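Local coordinates for protein endoribonuclease YbeY (Aquifex aeolicus, PDB 1OZ9) that probably acts as a zinc-dependent, single-strand-specific endoribonuclease in ribosome quality control and in maturation of the 3' end of 16S rRNA, at residues Q91-A94 and E95-A98; L105-E108 and V109-I113. All coordinates share one frame; numbering follows the deposited sequence.

Contact 1. Residues Q91-A94 and E95-A98; sequences QDTA and ERQA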
loop_
_atom_site.group_PDB
_atom_site.type_symbol
_atom_site.label_atom_id
_atom_site.label_comp_id
_atom_site.label_asym_id
_atom_site.label_seq_id
_atom_site.Cartn_x
_atom_site.Cartn_y
_atom_site.Cartn_z
ATOM N N GLN A 91 -8.764 3.755 -6.471
ATOM C CA GLN A 91 -8.539 4.994 -7.186
ATOM C C GLN A 91 -9.628 6.019 -6.896
ATOM O O GLN A 91 -9.352 7.205 -6.818
ATOM C CB GLN A 91 -8.459 4.738 -8.705
ATOM C CG GLN A 91 -8.191 6.003 -9.483
ATOM C CD GLN A 91 -8.173 5.739 -10.985
ATOM O OE1 GLN A 91 -9.143 6.025 -11.705
ATOM N NE2 GLN A 91 -7.082 5.200 -11.445
ATOM N N ASP A 92 -10.874 5.566 -6.780
ATOM C CA ASP A 92 -11.997 6.462 -6.530
ATOM C C ASP A 92 -11.791 7.253 -5.247
ATOM O O ASP A 92 -11.998 8.470 -5.202
ATOM C CB ASP A 92 -13.289 5.683 -6.353
ATOM C CG ASP A 92 -13.767 5.017 -7.623
ATOM O OD1 ASP A 92 -13.344 5.425 -8.747
ATOM O OD2 ASP A 92 -14.584 4.072 -7.573
ATOM N N THR A 93 -11.432 6.550 -4.184
ATOM C CA THR A 93 -11.244 7.217 -2.913
ATOM C C THR A 93 -9.982 8.033 -2.934
ATOM O O THR A 93 -9.979 9.137 -2.421
ATOM C CB THR A 93 -11.241 6.201 -1.754
ATOM O OG1 THR A 93 -12.581 5.737 -1.571
ATOM C CG2 THR A 93 -10.910 6.898 -0.413
ATOM N N ALA A 94 -8.921 7.496 -3.540
ATOM C CA ALA A 94 -7.657 8.219 -3.660
ATOM C C ALA A 94 -7.876 9.579 -4.351
ATOM O O ALA A 94 -7.308 10.598 -3.939
ATOM C CB ALA A 94 -6.636 7.366 -4.457
ATOM N N GLU A 95 -8.705 9.599 -5.396
ATOM C CA GLU A 95 -8.956 10.867 -6.106
ATOM C C GLU A 95 -9.611 11.904 -5.197
ATOM O O GLU A 95 -9.242 13.078 -5.227
ATOM C CB GLU A 95 -9.802 10.668 -7.371
ATOM C CG GLU A 95 -9.059 10.038 -8.548
ATOM C CD GLU A 95 -9.974 9.881 -9.758
ATOM O OE1 GLU A 95 -11.027 9.213 -9.602
ATOM O OE2 GLU A 95 -9.663 10.448 -10.839
ATOM N N ARG A 96 -10.575 11.464 -4.391
ATOM C CA ARG A 96 -11.284 12.375 -3.497
ATOM C C ARG A 96 -10.364 12.912 -2.430
ATOM O O ARG A 96 -10.450 14.085 -2.065
ATOM C CB ARG A 96 -12.493 11.713 -2.821
ATOM C CG ARG A 96 -13.681 11.454 -3.732
ATOM C CD ARG A 96 -14.886 10.826 -3.018
ATOM N NE ARG A 96 -15.498 9.806 -3.867
ATOM C CZ ARG A 96 -15.440 8.495 -3.622
ATOM N NH1 ARG A 96 -14.836 8.038 -2.535
ATOM N NH2 ARG A 96 -16.014 7.643 -4.462
ATOM N N GLN A 97 -9.506 12.045 -1.905
ATOM C CA GLN A 97 -8.584 12.463 -0.859
ATOM C C GLN A 97 -7.568 13.431 -1.422
ATOM O O GLN A 97 -7.246 14.458 -0.808
ATOM C CB GLN A 97 -7.900 11.242 -0.179
ATOM C CG GLN A 97 -8.850 10.530 0.771
ATOM C CD GLN A 97 -8.313 9.235 1.400
ATOM O OE1 GLN A 97 -7.138 8.854 1.233
ATOM N NE2 GLN A 97 -9.181 8.572 2.136
ATOM N N ALA A 98 -7.069 13.108 -2.602
ATOM C CA ALA A 98 -6.115 13.985 -3.260
ATOM C C ALA A 98 -6.762 15.357 -3.418
ATOM O O ALA A 98 -6.123 16.365 -3.171
ATOM C CB ALA A 98 -5.697 13.417 -4.643
HETATM O O HOH W 1 -11.518 6.894 -10.240
#
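Glu95 N donates to Gln91 O at 2.9 Å, Gln97 N to Thr93 O at 3.0 Å and Ala98 N to Ala94 O at 2.9 Å, a run of i to i+4 bonds that marks about two turns of continuous alpha-helix. Between them Arg96 N reaches Asp92 O only weakly, at 3.4 Å. The same carbonyl oxygen lies over one face of the Arg96 guanidinium, 3.8 Å above its plane and over its centre, because the arginine bends at chi3 (-140°) and folds back along the helix towards its start. This puts NH1 obliquely beside the Thr93 hydroxyl, and the N-H...O angle of 124° makes that bond weak as well. Both groups have a firmer partner in Asp50, which forms a salt bridge with Arg96 NH2 and a hydrogen bond with Thr93 OG1; Asp92 OD2 accepts from the Asp50 backbone N. On the Glu95 flank, a water lies between Asp92 OD1, at 2.8 Å, and Glu95 OE1; it may bridge the two carboxylates and so ease the opposition of their like charges. The arrangement is that of an amphipathic helix start, with Ala94 turned to helix 105-120 and the polar flank fastened through Asp50 to the start of helix 50-61.

Contact 2. Residues L105-E108 and V109-I113; sequences LEEE and VKRLI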
loop_
_atom_site.group_PDB
_atom_site.type_symbol
_atom_site.label_atom_id
_atom_site.label_comp_id
_atom_site.label_asym_id
_atom_site.label_seq_id
_atom_site.Cartn_x
_atom_site.Cartn_y
_atom_site.Cartn_z
ATOM N N LEU A 105 -3.203 12.989 -7.779
ATOM C CA LEU A 105 -3.600 11.593 -7.621
ATOM C C LEU A 105 -2.358 10.707 -7.479
ATOM O O LEU A 105 -2.318 9.763 -6.648
ATOM C CB LEU A 105 -4.446 11.132 -8.806
ATOM C CG LEU A 105 -4.762 9.628 -8.835
ATOM C CD1 LEU A 105 -5.567 9.265 -7.627
ATOM C CD2 LEU A 105 -5.562 9.294 -10.098
ATOM N N GLU A 106 -1.337 11.010 -8.275
ATOM C CA GLU A 106 -0.106 10.217 -8.217
ATOM C C GLU A 106 0.486 10.328 -6.839
ATOM O O GLU A 106 0.924 9.334 -6.280
ATOM C CB GLU A 106 0.939 10.663 -9.240
ATOM C CG GLU A 106 0.506 10.397 -10.663
ATOM C CD GLU A 106 1.626 10.523 -11.686
ATOM O OE1 GLU A 106 2.812 10.673 -11.306
ATOM O OE2 GLU A 106 1.304 10.476 -12.890
ATOM N N GLU A 107 0.495 11.539 -6.287
ATOM C CA GLU A 107 1.051 11.697 -4.956
ATOM C C GLU A 107 0.237 10.890 -3.936
ATOM O O GLU A 107 0.816 10.243 -3.053
ATOM C CB GLU A 107 1.137 13.167 -4.551
ATOM C CG GLU A 107 1.642 13.369 -3.123
ATOM C CD GLU A 107 3.121 13.009 -2.920
ATOM O OE1 GLU A 107 3.932 13.136 -3.867
ATOM O OE2 GLU A 107 3.483 12.603 -1.787
ATOM N N GLU A 108 -1.085 10.886 -4.073
ATOM C CA GLU A 108 -1.933 10.159 -3.121
ATOM C C GLU A 108 -1.741 8.646 -3.264
ATOM O O GLU A 108 -1.658 7.898 -2.268
ATOM C CB GLU A 108 -3.413 10.559 -3.275
ATOM C CG GLU A 108 -4.373 9.872 -2.287
ATOM C CD GLU A 108 -4.130 10.263 -0.825
ATOM O OE1 GLU A 108 -3.350 11.221 -0.556
ATOM O OE2 GLU A 108 -4.732 9.610 0.067
ATOM N N VAL A 109 -1.653 8.178 -4.504
ATOM C CA VAL A 109 -1.442 6.757 -4.697
ATOM C C VAL A 109 -0.088 6.295 -4.149
ATOM O O VAL A 109 0.022 5.229 -3.547
ATOM C CB VAL A 109 -1.631 6.381 -6.173
ATOM C CG1 VAL A 109 -1.175 4.931 -6.413
ATOM C CG2 VAL A 109 -3.122 6.587 -6.521
ATOM N N LYS A 110 0.938 7.092 -4.384
ATOM C CA LYS A 110 2.277 6.807 -3.876
ATOM C C LYS A 110 2.254 6.692 -2.342
ATOM O O LYS A 110 2.805 5.737 -1.744
ATOM C CB LYS A 110 3.258 7.913 -4.291
ATOM C CG LYS A 110 4.705 7.710 -3.766
ATOM C CD LYS A 110 5.648 8.822 -4.253
ATOM C CE LYS A 110 5.385 10.121 -3.539
ATOM N NZ LYS A 110 6.232 11.259 -4.046
ATOM N N ARG A 111 1.582 7.639 -1.712
ATOM C CA ARG A 111 1.488 7.664 -0.256
ATOM C C ARG A 111 0.711 6.464 0.290
ATOM O O ARG A 111 1.046 5.920 1.359
ATOM C CB ARG A 111 0.854 8.968 0.204
ATOM C CG ARG A 111 1.823 10.186 0.133
ATOM C CD ARG A 111 1.180 11.504 0.576
ATOM N NE ARG A 111 1.900 12.708 0.160
ATOM C CZ ARG A 111 1.661 13.945 0.659
ATOM N NH1 ARG A 111 0.746 14.119 1.615
ATOM N NH2 ARG A 111 2.338 15.012 0.213
ATOM N N LEU A 112 -0.312 6.052 -0.439
ATOM C CA LEU A 112 -1.124 4.931 -0.035
ATOM C C LEU A 112 -0.355 3.623 -0.208
ATOM O O LEU A 112 -0.549 2.689 0.566
ATOM C CB LEU A 112 -2.438 4.885 -0.834
ATOM C CG LEU A 112 -3.445 5.971 -0.412
ATOM C CD1 LEU A 112 -4.599 6.051 -1.387
ATOM C CD2 LEU A 112 -4.000 5.756 1.032
ATOM N N ILE A 113 0.492 3.540 -1.232
ATOM C CA ILE A 113 1.327 2.338 -1.394
ATOM C C ILE A 113 2.243 2.174 -0.201
ATOM O O ILE A 113 2.368 1.088 0.359
ATOM C CB ILE A 113 2.175 2.465 -2.657
ATOM C CG1 ILE A 113 1.284 2.237 -3.871
ATOM C CG2 ILE A 113 3.330 1.429 -2.668
ATOM C CD1 ILE A 113 1.923 2.699 -5.190
#
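Glu107 OE2 meets the Arg111 guanidinium at its edge, in the guanidinium plane, while CG of the same glutamate lies 3.8 Å from Arg111 CZ. The carboxylate and guanidinium planes stand 79° apart, so the two groups share one oxygen instead of pairing side by side. Glu107 OE2 uses its anti lone pair to take Arg111 NE at 2.5 Å, nearly straight at 168°, though so short a length should not be leaned on; the further bond from NH2 is weak. Glu107 OE1 is met on its syn side by Lys110 NZ at 3.0 Å, completing a network of one acid and two bases at i+3 and i+4. The bend at chi2 (69°) in Glu107 folds its carboxylate back between these partners. With an alanine here, both bases would probably lose their common acid and be freer to turn. Round the helix, Leu105 CD1 packs on Val109 CG2 at 3.8 Å, and the Leu112 methyl CD1 lies against CG and OE2 of Glu108. The backbone repeats the i+4 pattern, Val109 N to Leu105 O at 2.7 Å among its bonds. Chemically, the helix is divided: opposite charges are likely to offset each other on its outer flank, while Leu105, Val109 and Leu112 sit inward with the buried Glu108, whose OE1 is hydrogen-bonded to His103.

From the N terminus the chain builds the four-stranded mixed sheet, with helices 22-35 and 50-61 between its strands, and strand 81-90 then runs directly into helix 91-101, which carries contact 1. A short connection leads into helix 105-120 and contact 2. The contacts are in series: each lies within about two turns of one helix, neither encloses the other, and neither closes a long loop. Their centres lie 9 Å apart, and the helices touch where Leu105 CD1 meets Ala94 CB at 3.8 Å and Glu95 CG at 3.7 Å. Contact 2 also ties the pair to helix 22-35 and strand 81-90. Further along helix 105-120 come His115 and His119, two of the three predicted zinc ligands, the third being His125.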